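Local coordinates for protein glucokinase (Streptomyces griseus, PDB 3VGL) that probably phosphorylates D-glucose to D-glucose 6-phosphate at the expense of ATP, as a zinc-containing glucokinase of the ROK family, at residues Q120-I128 with G136-L144; P253-D264 with A290-G299. All coordinates share one frame; numbering follows the deposited sequence.

Contact 1 (Q120-I128 with G136-L144). With NA (sodium ion), chain C.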
ATOM      1  N   GLN A 120     -21.079   5.168  29.663  1.00 23.39           N
ATOM      2  CA  GLN A 120     -21.545   4.946  31.031  1.00 25.24           C
ATOM      3  C   GLN A 120     -21.582   3.467  31.380  1.00 25.99           C
ATOM      4  O   GLN A 120     -22.152   2.667  30.635  1.00 26.60           O
ATOM      5  CB  GLN A 120     -22.940   5.537  31.213  1.00 25.74           C
ATOM      6  CG  GLN A 120     -22.944   7.044  31.262  1.00 26.18           C
ATOM      7  CD  GLN A 120     -24.355   7.610  31.315  1.00 29.07           C
ATOM      8  OE1 GLN A 120     -25.033   7.740  30.295  1.00 31.49           O
ATOM      9  NE2 GLN A 120     -24.803   7.951  32.504  1.00 31.54           N
ATOM     10  N   GLY A 121     -20.965   3.112  32.508  1.00 27.05           N
ATOM     11  CA  GLY A 121     -20.970   1.717  32.986  1.00 28.57           C
ATOM     12  C   GLY A 121     -19.776   0.897  32.536  1.00 27.86           C
ATOM     13  O   GLY A 121     -19.575  -0.233  32.989  1.00 28.88           O
ATOM     14  N   HIS A 122     -18.986   1.461  31.622  1.00 26.04           N
ATOM     15  CA  HIS A 122     -17.777   0.801  31.134  1.00 25.85           C
ATOM     16  C   HIS A 122     -16.558   1.294  31.928  1.00 26.03           C
ATOM     17  O   HIS A 122     -16.635   2.339  32.583  1.00 27.85           O
ATOM     18  CB  HIS A 122     -17.596   1.086  29.637  1.00 24.06           C
ATOM     19  CG  HIS A 122     -18.677   0.517  28.760  1.00 23.74           C
ATOM     20  ND1 HIS A 122     -18.515  -0.642  28.031  1.00 23.55           N
ATOM     21  CD2 HIS A 122     -19.935   0.950  28.499  1.00 24.36           C
ATOM     22  CE1 HIS A 122     -19.625  -0.903  27.360  1.00 25.78           C
ATOM     23  NE2 HIS A 122     -20.502   0.053  27.622  1.00 25.18           N
ATOM     24  N   ASP A 123     -15.449   0.545  31.886  1.00 26.19           N
ATOM     25  CA  ASP A 123     -14.192   0.970  32.517  1.00 26.10           C
ATOM     26  C   ASP A 123     -13.119   1.329  31.497  1.00 24.66           C
ATOM     27  O   ASP A 123     -12.234   2.140  31.780  1.00 24.69           O
ATOM     28  CB  ASP A 123     -13.623  -0.123  33.421  1.00 27.56           C
ATOM     29  CG  ASP A 123     -14.589  -0.544  34.513  1.00 30.03           C
ATOM     30  OD1 ASP A 123     -14.632  -1.754  34.801  1.00 33.97           O
ATOM     31  OD2 ASP A 123     -15.283   0.315  35.076  1.00 33.61           O
ATOM     32  N   ASP A 124     -13.194   0.692  30.334  1.00 23.75           N
ATOM     33  CA  ASP A 124     -12.189   0.851  29.276  1.00 22.67           C
ATOM     34  C   ASP A 124     -12.920   1.049  27.964  1.00 20.98           C
ATOM     35  O   ASP A 124     -13.491   0.110  27.419  1.00 21.49           O
ATOM     36  CB  ASP A 124     -11.256  -0.366  29.232  1.00 23.79           C
ATOM     37  CG  ASP A 124     -10.584  -0.626  30.571  1.00 26.48           C
ATOM     38  OD1 ASP A 124      -9.611   0.084  30.905  1.00 27.31           O
ATOM     39  OD2 ASP A 124     -11.051  -1.528  31.317  1.00 30.68           O
ATOM     40  N   VAL A 125     -12.933   2.288  27.477  1.00 19.81           N
ATOM     41  CA  VAL A 125     -13.582   2.586  26.196  1.00 19.67           C
ATOM     42  C   VAL A 125     -12.669   3.423  25.325  1.00 18.21           C
ATOM     43  O   VAL A 125     -11.828   4.163  25.829  1.00 18.04           O
ATOM     44  CB  VAL A 125     -14.968   3.300  26.323  1.00 20.22           C
ATOM     45  CG1 VAL A 125     -15.960   2.425  27.067  1.00 22.59           C
ATOM     46  CG2 VAL A 125     -14.848   4.673  26.963  1.00 21.63           C
ATOM     47  N   ILE A 126     -12.861   3.300  24.019  1.00 16.97           N
ATOM     48  CA  ILE A 126     -12.104   4.100  23.063  1.00 15.67           C
ATOM     49  C   ILE A 126     -13.074   4.876  22.183  1.00 15.54           C
ATOM     50  O   ILE A 126     -13.998   4.292  21.625  1.00 15.74           O
ATOM     51  CB  ILE A 126     -11.200   3.185  22.188  1.00 15.33           C
ATOM     52  CG1 ILE A 126     -10.147   2.440  23.039  1.00 17.04           C
ATOM     53  CG2 ILE A 126     -10.513   3.983  21.072  1.00 16.14           C
ATOM     54  CD1 ILE A 126      -9.098   3.347  23.748  1.00 18.96           C
ATOM     55  N   CYS A 127     -12.820   6.171  22.050  1.00 14.73           N
ATOM     56  CA  CYS A 127     -13.608   7.060  21.198  1.00 16.01           C
ATOM     57  C   CYS A 127     -12.824   7.466  19.959  1.00 14.64           C
ATOM     58  O   CYS A 127     -11.603   7.724  20.020  1.00 14.97           O
ATOM     59  CB  CYS A 127     -13.982   8.314  21.975  1.00 16.62           C
ATOM     60  SG  CYS A 127     -14.931   9.546  21.062  1.00 19.57           S
ATOM     61  N   ILE A 128     -13.518   7.481  18.816  1.00 14.36           N
ATOM     62  CA  ILE A 128     -13.008   8.148  17.615  1.00 14.13           C
ATOM     63  C   ILE A 128     -14.029   9.175  17.200  1.00 14.16           C
ATOM     64  O   ILE A 128     -15.237   8.945  17.336  1.00 14.25           O
ATOM     65  CB  ILE A 128     -12.699   7.203  16.417  1.00 14.78           C
ATOM     66  CG1 ILE A 128     -13.960   6.573  15.810  1.00 15.78           C
ATOM     67  CG2 ILE A 128     -11.715   6.127  16.840  1.00 15.68           C
ATOM     68  CD1 ILE A 128     -13.699   5.938  14.410  1.00 16.64           C
ATOM     69  N   GLY A 136      -9.088  10.974  18.512  1.00 11.79           N
ATOM     70  CA  GLY A 136      -9.249   9.845  19.422  1.00 12.67           C
ATOM     71  C   GLY A 136      -9.344  10.275  20.880  1.00 13.18           C
ATOM     72  O   GLY A 136      -8.933  11.373  21.252  1.00 13.39           O
ATOM     73  N   GLY A 137      -9.859   9.380  21.712  1.00 13.17           N
ATOM     74  CA  GLY A 137      -9.887   9.601  23.155  1.00 13.83           C
ATOM     75  C   GLY A 137      -9.835   8.253  23.844  1.00 14.27           C
ATOM     76  O   GLY A 137     -10.453   7.287  23.392  1.00 15.23           O
ATOM     77  N   ILE A 138      -9.090   8.191  24.936  1.00 14.95           N
ATOM     78  CA  ILE A 138      -8.805   6.930  25.629  1.00 15.80           C
ATOM     79  C   ILE A 138      -9.307   7.009  27.067  1.00 16.74           C
ATOM     80  O   ILE A 138      -8.885   7.871  27.839  1.00 17.88           O
ATOM     81  CB  ILE A 138      -7.284   6.671  25.681  1.00 15.26           C
ATOM     82  CG1 ILE A 138      -6.691   6.515  24.286  1.00 15.94           C
ATOM     83  CG2 ILE A 138      -6.959   5.393  26.510  1.00 16.71           C
ATOM     84  CD1 ILE A 138      -5.213   6.717  24.284  1.00 16.79           C
ATOM     85  N   ILE A 139     -10.212   6.106  27.420  1.00 17.67           N
ATOM     86  CA  ILE A 139     -10.575   5.883  28.829  1.00 18.76           C
ATOM     87  C   ILE A 139     -10.060   4.482  29.183  1.00 19.45           C
ATOM     88  O   ILE A 139     -10.486   3.483  28.587  1.00 19.24           O
ATOM     89  CB  ILE A 139     -12.088   5.924  29.066  1.00 19.32           C
ATOM     90  CG1 ILE A 139     -12.721   7.240  28.594  1.00 19.55           C
ATOM     91  CG2 ILE A 139     -12.396   5.636  30.559  1.00 21.25           C
ATOM     92  CD1 ILE A 139     -12.261   8.483  29.312  1.00 22.30           C
ATOM     93  N   ILE A 140      -9.120   4.428  30.121  1.00 20.41           N
ATOM     94  CA  ILE A 140      -8.601   3.162  30.632  1.00 21.01           C
ATOM     95  C   ILE A 140      -8.668   3.211  32.145  1.00 22.51           C
ATOM     96  O   ILE A 140      -8.221   4.187  32.762  1.00 22.57           O
ATOM     97  CB  ILE A 140      -7.161   2.884  30.150  1.00 21.09           C
ATOM     98  CG1 ILE A 140      -7.166   2.503  28.660  1.00 19.44           C
ATOM     99  CG2 ILE A 140      -6.520   1.757  30.974  1.00 22.63           C
ATOM    100  CD1 ILE A 140      -5.792   2.427  28.033  1.00 21.13           C
ATOM    101  N   GLY A 141      -9.230   2.162  32.741  1.00 23.84           N
ATOM    102  CA  GLY A 141      -9.414   2.132  34.200  1.00 25.63           C
ATOM    103  C   GLY A 141     -10.164   3.350  34.705  1.00 26.21           C
ATOM    104  O   GLY A 141      -9.763   3.975  35.709  1.00 28.01           O
ATOM    105  N   ASN A 142     -11.250   3.697  34.009  1.00 25.61           N
ATOM    106  CA  ASN A 142     -12.165   4.778  34.403  1.00 25.49           C
ATOM    107  C   ASN A 142     -11.556   6.190  34.399  1.00 25.71           C
ATOM    108  O   ASN A 142     -12.100   7.120  35.025  1.00 26.51           O
ATOM    109  CB  ASN A 142     -12.821   4.448  35.766  1.00 26.95           C
ATOM    110  CG  ASN A 142     -13.455   3.086  35.771  1.00 27.32           C
ATOM    111  OD1 ASN A 142     -12.854   2.118  36.221  1.00 31.38           O
ATOM    112  ND2 ASN A 142     -14.657   2.989  35.227  1.00 29.25           N
ATOM    113  N   LYS A 143     -10.450   6.356  33.673  1.00 24.62           N
ATOM    114  CA  LYS A 143      -9.719   7.620  33.635  1.00 24.46           C
ATOM    115  C   LYS A 143      -9.332   7.982  32.214  1.00 22.53           C
ATOM    116  O   LYS A 143      -8.911   7.120  31.448  1.00 22.21           O
ATOM    117  CB  LYS A 143      -8.432   7.521  34.441  1.00 25.10           C
ATOM    118  CG  LYS A 143      -8.627   7.416  35.958  1.00 29.47           C
ATOM    119  CD  LYS A 143      -7.498   8.120  36.676  1.00 35.78           C
ATOM    120  CE  LYS A 143      -6.378   7.184  37.041  1.00 38.82           C
ATOM    121  NZ  LYS A 143      -5.678   7.664  38.270  1.00 42.40           N
ATOM    122  N   LEU A 144      -9.452   9.265  31.886  1.00 22.33           N
ATOM    123  CA  LEU A 144      -8.941   9.782  30.611  1.00 21.36           C
ATOM    124  C   LEU A 144      -7.415   9.704  30.591  1.00 21.53           C
ATOM    125  O   LEU A 144      -6.746  10.098  31.558  1.00 23.09           O
ATOM    126  CB  LEU A 144      -9.431  11.228  30.428  1.00 21.27           C
ATOM    127  CG  LEU A 144      -9.114  11.931  29.108  1.00 21.64           C
ATOM    128  CD1 LEU A 144      -9.759  11.231  27.900  1.00 21.28           C
ATOM    129  CD2 LEU A 144      -9.559  13.403  29.198  1.00 20.38           C
TER
HETATM  130 NA    NA C 323      -7.347  12.982  21.366  1.00 20.75          NA
HETATM  131  O   HOH W   1      -7.398  13.370  18.975  1.00  7.76           O
HETATM  132  O   HOH W   2      -5.102  13.968  21.344  1.00  9.91           O

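Contact 2 (P253-D264 with A290-G299). With ANP (phosphoaminophosphonic acid-adenylate ester), chain E.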
ATOM      1  N   PRO A 253     -10.882  -2.632  24.133  1.00 16.70           N
ATOM      2  CA  PRO A 253     -11.863  -2.017  25.050  1.00 17.20           C
ATOM      3  C   PRO A 253     -13.176  -2.804  25.039  1.00 17.75           C
ATOM      4  O   PRO A 253     -13.373  -3.665  24.183  1.00 17.59           O
ATOM      5  CB  PRO A 253     -12.079  -0.644  24.429  1.00 16.85           C
ATOM      6  CG  PRO A 253     -12.013  -0.949  22.951  1.00 15.66           C
ATOM      7  CD  PRO A 253     -10.870  -1.948  22.817  1.00 15.51           C
ATOM      8  N   SER A 254     -14.084  -2.491  25.965  1.00 18.85           N
ATOM      9  CA  SER A 254     -15.407  -3.095  25.919  1.00 19.96           C
ATOM     10  C   SER A 254     -16.272  -2.434  24.837  1.00 19.23           C
ATOM     11  O   SER A 254     -17.186  -3.066  24.297  1.00 20.44           O
ATOM     12  CB  SER A 254     -16.088  -2.987  27.284  1.00 20.44           C
ATOM     13  OG  SER A 254     -16.127  -1.642  27.714  1.00 21.80           O
ATOM     14  N   ALA A 255     -15.978  -1.171  24.535  1.00 18.69           N
ATOM     15  CA  ALA A 255     -16.733  -0.445  23.528  1.00 17.85           C
ATOM     16  C   ALA A 255     -15.892   0.577  22.786  1.00 16.70           C
ATOM     17  O   ALA A 255     -14.999   1.218  23.373  1.00 16.66           O
ATOM     18  CB  ALA A 255     -17.936   0.254  24.181  1.00 18.07           C
ATOM     19  N   PHE A 256     -16.223   0.715  21.506  1.00 15.95           N
ATOM     20  CA  PHE A 256     -15.842   1.858  20.675  1.00 15.14           C
ATOM     21  C   PHE A 256     -17.019   2.793  20.547  1.00 15.62           C
ATOM     22  O   PHE A 256     -18.155   2.341  20.367  1.00 17.62           O
ATOM     23  CB  PHE A 256     -15.412   1.396  19.282  1.00 14.83           C
ATOM     24  CG  PHE A 256     -14.152   0.601  19.301  1.00 13.82           C
ATOM     25  CD1 PHE A 256     -12.946   1.246  19.523  1.00 13.99           C
ATOM     26  CD2 PHE A 256     -14.173  -0.795  19.188  1.00 14.21           C
ATOM     27  CE1 PHE A 256     -11.754   0.522  19.601  1.00 14.53           C
ATOM     28  CE2 PHE A 256     -12.951  -1.534  19.238  1.00 15.41           C
ATOM     29  CZ  PHE A 256     -11.763  -0.861  19.454  1.00 16.88           C
ATOM     30  N   ILE A 257     -16.736   4.087  20.661  1.00 15.28           N
ATOM     31  CA  ILE A 257     -17.783   5.117  20.573  1.00 15.43           C
ATOM     32  C   ILE A 257     -17.381   6.047  19.451  1.00 15.48           C
ATOM     33  O   ILE A 257     -16.282   6.615  19.474  1.00 16.07           O
ATOM     34  CB  ILE A 257     -17.957   5.874  21.899  1.00 16.08           C
ATOM     35  CG1 ILE A 257     -18.229   4.885  23.041  1.00 19.03           C
ATOM     36  CG2 ILE A 257     -19.086   6.897  21.779  1.00 16.71           C
ATOM     37  CD1 ILE A 257     -18.161   5.494  24.434  1.00 23.13           C
ATOM     38  N   VAL A 258     -18.261   6.174  18.463  1.00 14.58           N
ATOM     39  CA  VAL A 258     -17.984   6.988  17.274  1.00 14.31           C
ATOM     40  C   VAL A 258     -18.723   8.305  17.395  1.00 13.96           C
ATOM     41  O   VAL A 258     -19.962   8.320  17.482  1.00 16.39           O
ATOM     42  CB  VAL A 258     -18.422   6.244  15.987  1.00 14.95           C
ATOM     43  CG1 VAL A 258     -18.068   7.082  14.759  1.00 15.37           C
ATOM     44  CG2 VAL A 258     -17.698   4.898  15.885  1.00 15.63           C
ATOM     45  N   GLY A 259     -17.947   9.401  17.418  1.00 14.00           N
ATOM     46  CA  GLY A 259     -18.509  10.752  17.552  1.00 13.64           C
ATOM     47  C   GLY A 259     -18.142  11.583  16.329  1.00 14.07           C
ATOM     48  O   GLY A 259     -17.898  11.047  15.231  1.00 13.42           O
ATOM     49  N   GLY A 260     -18.120  12.892  16.517  1.00 14.18           N
ATOM     50  CA  GLY A 260     -17.957  13.816  15.396  1.00 15.25           C
ATOM     51  C   GLY A 260     -19.302  14.205  14.827  1.00 16.32           C
ATOM     52  O   GLY A 260     -20.311  13.581  15.139  1.00 16.10           O
ATOM     53  N   GLY A 261     -19.329  15.248  13.998  1.00 16.45           N
ATOM     54  CA  GLY A 261     -20.577  15.653  13.355  1.00 18.20           C
ATOM     55  C   GLY A 261     -21.340  14.551  12.661  1.00 19.55           C
ATOM     56  O   GLY A 261     -22.554  14.489  12.782  1.00 20.81           O
ATOM     57  N   VAL A 262     -20.654  13.666  11.942  1.00 20.62           N
ATOM     58  CA  VAL A 262     -21.455  12.664  11.210  1.00 21.71           C
ATOM     59  C   VAL A 262     -22.107  11.633  12.133  1.00 21.34           C
ATOM     60  O   VAL A 262     -23.087  11.000  11.743  1.00 21.94           O
ATOM     61  CB  VAL A 262     -20.686  12.003  10.077  1.00 21.86           C
ATOM     62  CG1 VAL A 262     -19.540  11.204  10.632  1.00 21.68           C
ATOM     63  CG2 VAL A 262     -21.617  11.155   9.186  1.00 24.46           C
ATOM     64  N   SER A 263     -21.620  11.513  13.368  1.00 20.47           N
ATOM     65  CA  SER A 263     -22.256  10.585  14.326  1.00 20.06           C
ATOM     66  C   SER A 263     -23.681  11.017  14.649  1.00 21.06           C
ATOM     67  O   SER A 263     -24.462  10.226  15.156  1.00 21.39           O
ATOM     68  CB  SER A 263     -21.452  10.418  15.624  1.00 19.34           C
ATOM     69  OG  SER A 263     -21.543  11.552  16.473  1.00 18.63           O
ATOM     70  N   ASP A 264     -24.024  12.274  14.345  1.00 22.32           N
ATOM     71  CA  ASP A 264     -25.404  12.737  14.470  1.00 23.96           C
ATOM     72  C   ASP A 264     -26.371  11.884  13.661  1.00 24.40           C
ATOM     73  O   ASP A 264     -27.594  11.871  13.933  1.00 25.31           O
ATOM     74  CB  ASP A 264     -25.512  14.191  14.007  1.00 24.60           C
ATOM     75  CG  ASP A 264     -24.887  15.165  14.985  1.00 27.21           C
ATOM     76  OD1 ASP A 264     -24.810  14.858  16.193  1.00 28.41           O
ATOM     77  OD2 ASP A 264     -24.499  16.265  14.545  1.00 30.87           O
ATOM     78  N   ALA A 290     -15.770  -6.054  20.783  1.00 18.07           N
ATOM     79  CA  ALA A 290     -16.277  -4.851  21.441  1.00 17.95           C
ATOM     80  C   ALA A 290     -17.588  -4.420  20.820  1.00 17.68           C
ATOM     81  O   ALA A 290     -17.889  -4.773  19.674  1.00 18.05           O
ATOM     82  CB  ALA A 290     -15.266  -3.732  21.273  1.00 17.67           C
ATOM     83  N   GLN A 291     -18.366  -3.654  21.581  1.00 18.35           N
ATOM     84  CA  GLN A 291     -19.499  -2.931  21.026  1.00 18.25           C
ATOM     85  C   GLN A 291     -18.965  -1.775  20.190  1.00 17.52           C
ATOM     86  O   GLN A 291     -17.860  -1.256  20.443  1.00 17.96           O
ATOM     87  CB  GLN A 291     -20.382  -2.366  22.131  1.00 19.17           C
ATOM     88  CG  GLN A 291     -21.004  -3.472  22.983  1.00 21.44           C
ATOM     89  CD  GLN A 291     -21.772  -2.899  24.137  1.00 24.47           C
ATOM     90  OE1 GLN A 291     -22.747  -2.199  23.940  1.00 27.75           O
ATOM     91  NE2 GLN A 291     -21.331  -3.196  25.355  1.00 30.02           N
ATOM     92  N   VAL A 292     -19.752  -1.401  19.190  1.00 17.38           N
ATOM     93  CA  VAL A 292     -19.469  -0.212  18.380  1.00 16.23           C
ATOM     94  C   VAL A 292     -20.719   0.645  18.466  1.00 17.36           C
ATOM     95  O   VAL A 292     -21.785   0.251  17.982  1.00 19.26           O
ATOM     96  CB  VAL A 292     -19.150  -0.556  16.902  1.00 15.35           C
ATOM     97  CG1 VAL A 292     -18.850   0.740  16.127  1.00 15.74           C
ATOM     98  CG2 VAL A 292     -17.925  -1.474  16.806  1.00 15.59           C
ATOM     99  N   LEU A 293     -20.574   1.809  19.087  1.00 16.90           N
ATOM    100  CA  LEU A 293     -21.735   2.637  19.465  1.00 18.17           C
ATOM    101  C   LEU A 293     -21.627   4.047  18.948  1.00 18.19           C
ATOM    102  O   LEU A 293     -20.540   4.621  18.911  1.00 17.68           O
ATOM    103  CB  LEU A 293     -21.879   2.699  20.991  1.00 18.39           C
ATOM    104  CG  LEU A 293     -21.954   1.346  21.708  1.00 20.99           C
ATOM    105  CD1 LEU A 293     -21.861   1.552  23.211  1.00 22.40           C
ATOM    106  CD2 LEU A 293     -23.231   0.615  21.326  1.00 23.65           C
ATOM    107  N   ALA A 294     -22.760   4.631  18.561  1.00 18.58           N
ATOM    108  CA  ALA A 294     -22.786   6.061  18.284  1.00 19.24           C
ATOM    109  C   ALA A 294     -22.630   6.832  19.588  1.00 19.01           C
ATOM    110  O   ALA A 294     -23.171   6.426  20.628  1.00 19.68           O
ATOM    111  CB  ALA A 294     -24.109   6.441  17.631  1.00 20.30           C
ATOM    112  N   ALA A 295     -21.898   7.943  19.531  1.00 18.30           N
ATOM    113  CA  ALA A 295     -21.901   8.906  20.621  1.00 18.20           C
ATOM    114  C   ALA A 295     -23.346   9.305  20.913  1.00 19.29           C
ATOM    115  O   ALA A 295     -24.070   9.765  20.027  1.00 19.95           O
ATOM    116  CB  ALA A 295     -21.064  10.143  20.240  1.00 17.78           C
ATOM    117  N   GLN A 296     -23.770   9.071  22.145  1.00 19.43           N
ATOM    118  CA  GLN A 296     -25.127   9.447  22.550  1.00 21.55           C
ATOM    119  C   GLN A 296     -25.378  10.949  22.455  1.00 22.02           C
ATOM    120  O   GLN A 296     -26.511  11.395  22.180  1.00 23.02           O
ATOM    121  CB  GLN A 296     -25.391   8.949  23.963  1.00 22.36           C
ATOM    122  CG  GLN A 296     -25.724   7.470  24.007  1.00 26.91           C
ATOM    123  CD  GLN A 296     -26.137   7.028  25.394  1.00 29.88           C
ATOM    124  OE1 GLN A 296     -26.505   7.849  26.233  1.00 30.97           O
ATOM    125  NE2 GLN A 296     -26.046   5.736  25.648  1.00 31.71           N
ATOM    126  N   LEU A 297     -24.324  11.730  22.684  1.00 21.16           N
ATOM    127  CA  LEU A 297     -24.386  13.182  22.584  1.00 21.98           C
ATOM    128  C   LEU A 297     -24.111  13.675  21.163  1.00 21.76           C
ATOM    129  O   LEU A 297     -24.174  14.888  20.895  1.00 21.49           O
ATOM    130  CB  LEU A 297     -23.406  13.829  23.565  1.00 22.25           C
ATOM    131  CG  LEU A 297     -23.567  13.434  25.044  1.00 25.69           C
ATOM    132  CD1 LEU A 297     -22.286  13.775  25.833  1.00 27.01           C
ATOM    133  CD2 LEU A 297     -24.806  14.071  25.665  1.00 29.61           C
ATOM    134  N   GLY A 298     -23.799  12.739  20.263  1.00 21.02           N
ATOM    135  CA  GLY A 298     -23.501  13.068  18.877  1.00 20.97           C
ATOM    136  C   GLY A 298     -22.350  14.047  18.827  1.00 20.87           C
ATOM    137  O   GLY A 298     -21.419  13.957  19.626  1.00 20.47           O
ATOM    138  N   GLY A 299     -22.450  15.015  17.918  1.00 20.86           N
ATOM    139  CA  GLY A 299     -21.414  16.026  17.725  1.00 21.35           C
ATOM    140  C   GLY A 299     -21.206  16.948  18.916  1.00 20.86           C
ATOM    141  O   GLY A 299     -20.209  17.677  18.968  1.00 22.22           O
TER
HETATM  142  PB  ANP E 325     -15.498  20.023  13.193  1.00 21.17           P
HETATM  143  O1B ANP E 325     -14.452  19.060  12.622  1.00 22.01           O
HETATM  144  O2B ANP E 325     -15.283  21.476  12.885  1.00 22.81           O
HETATM  145  N3B ANP E 325     -15.556  19.848  14.898  1.00 21.78           N
HETATM  146  PA  ANP E 325     -17.676  18.303  12.279  1.00 22.11           P
HETATM  147  O1A ANP E 325     -19.137  18.642  11.969  1.00 25.29           O
HETATM  148  O2A ANP E 325     -17.347  17.324  13.364  1.00 22.22           O
HETATM  149  O3A ANP E 325     -16.917  19.708  12.515  1.00 20.68           O
HETATM  150  O5' ANP E 325     -16.949  17.781  10.942  1.00 21.67           O
HETATM  151  C5' ANP E 325     -17.034  18.497   9.706  1.00 21.07           C
HETATM  152  C4' ANP E 325     -16.868  17.529   8.555  1.00 20.06           C
HETATM  153  O4' ANP E 325     -17.790  16.438   8.691  1.00 21.50           O
HETATM  154  C3' ANP E 325     -17.194  18.210   7.249  1.00 21.52           C
HETATM  155  O3' ANP E 325     -16.469  17.524   6.224  1.00 24.33           O
HETATM  156  C2' ANP E 325     -18.667  17.920   7.118  1.00 23.07           C
HETATM  157  O2' ANP E 325     -19.101  17.963   5.770  1.00 27.66           O
HETATM  158  C1' ANP E 325     -18.819  16.526   7.709  1.00 22.63           C
HETATM  159  N9  ANP E 325     -20.090  16.388   8.443  1.00 23.51           N
HETATM  160  C8  ANP E 325     -20.468  17.024   9.567  1.00 24.94           C
HETATM  161  N7  ANP E 325     -21.721  16.619   9.951  1.00 27.36           N
HETATM  162  C5  ANP E 325     -22.106  15.693   9.056  1.00 25.66           C
HETATM  163  C6  ANP E 325     -23.313  14.850   8.819  1.00 26.86           C
HETATM  164  N6  ANP E 325     -24.378  14.901   9.661  1.00 30.53           N
HETATM  165  N1  ANP E 325     -23.286  14.011   7.762  1.00 26.30           N
HETATM  166  C2  ANP E 325     -22.251  13.921   6.890  1.00 27.46           C
HETATM  167  N3  ANP E 325     -21.133  14.669   7.041  1.00 25.32           N
HETATM  168  C4  ANP E 325     -21.035  15.536   8.068  1.00 24.20           C
HETATM  169  O   HOH W   3     -18.754  -4.722  25.653  1.00 22.63           O
HETATM  170  O   HOH W   4     -18.649  13.605  19.162  1.00 12.22           O
HETATM  171  O   HOH W   5     -25.559  10.020  17.735  1.00 19.89           O

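Contact 1 (Q120-I128 with G136-L144)
Val125 to Ile128 and Gly136 to Ile140 run antiparallel, 169° between their directions, with Val125–Ile139 and Cys127–Gly137 as hydrogen-bonded pairs. They form a beta hairpin in a mixed sheet of the actin-like ATPase fold. Cys127 N gives the straightest of the backbone bonds, to Gly137 O at 2.9 Å. On one face Val125 and Ile139 run alongside each other, CG2 of the valine 3.7 Å from CB of the isoleucine, and Ile139 continues onto Trp111 and Tyr114 of helix 105-116. On the other face CD1 of Ile126 touches CG1 and CG2 of Ile138, 4.0 Å from each, and both side chains touch Phe251.

Polar groups take over at the type I' turn Ile140–Lys143. Asp124 OD1 accepts Gly141 N at 2.8 Å, from above its carboxylate plane. Asn142 N bonds to Asp123 O at 2.9 Å. The side chains of Asn142 and Asp123 project together beside this turn, and ND2 of Asn142 reaches the anti side of Asp123 OD2 at 2.8 Å. Asn142 CG, anti to its carbonyl carbon (chi1 -52°), brings ND2 alongside this carboxylate. The carboxylate and amide planes are 70° apart. Asn142 ND2 also bonds to Tyr114 OH, so an alanine here would probably leave both the Asp123 carboxylate and the Tyr114 hydroxyl without this amide partner. At the far end of the hairpin, Gly136 O binds sodium at 2.3 Å, alongside Asn104, Asn107 and two waters.

Contact 2 (P253-D264 with A290-G299)
Phe256, Leu293 and Ala290 carry much of this contact between two parallel strands, 255-259 and 291-294, which belong to a beta-alpha-beta unit. Both backbone polar atoms of Phe256 bond to strand 291-294: N to Gln291 O at 2.8 Å, and O from Leu293 N. The ring, with CG anti to the carbonyl carbon (chi1 -67°), reaches obliquely to the Ala290 methyl, CD2 to CB 3.8 Å. CG of Pro253 lies over one ring face, toward the rim. The Ala290 methyl also sits against Pro253 O.

Leu293 points to the other side of the sheet. Its CD1 meets the methyl of Ala255 at 4.2 Å, and its O accepts Val258 N at 2.8 Å. Just past the end of strand 291-294, Ala295 N bonds to Val258 O. CG2 of Ile257 packs 3.6 Å from Ala295 CA.

Beyond the strands the segments meet again near the nucleotide. Asp264 OD1 receives Gly299 N at 2.9 Å, from above the carboxylate plane. Ser263 OG and Ser263 N both bond to Gly260 O. The same turn presents Gly261 N to ANP O2A at 2.9 Å, and Val262 CG2 to the adenine.

Helix 267-280 covers Val258, Val292 and Ala294 through Leu270, and its Phe277 meets the Phe256 ring. Helix 227-251 packs on Phe256 through Leu244, Leu247 and Ala248. Strand 125-130 lines the other edge of strand 255-259.

In the fold
Contacts 1 and 2 are parts of one mixed sheet, joined where strands 125-130 and 255-259 run parallel. Ile128 O and Gly259 N probably bond there, and His122 ND1 probably bonds to Ser254 OG near the other end. Both contacts are largely buried, with their exposed residues mostly toward the ends. Contact 1 is an antiparallel hairpin with a type I' turn at one end, held by two aspartates of the facing segment. Contact 2 is a parallel pair joined through a helix, with a largely apolar middle. Each leads to a bound group: contact 1 to sodium through a carbonyl, contact 2 to ANP through a backbone N-H. Helix 227-251 touches both, and both also reach the second subunit.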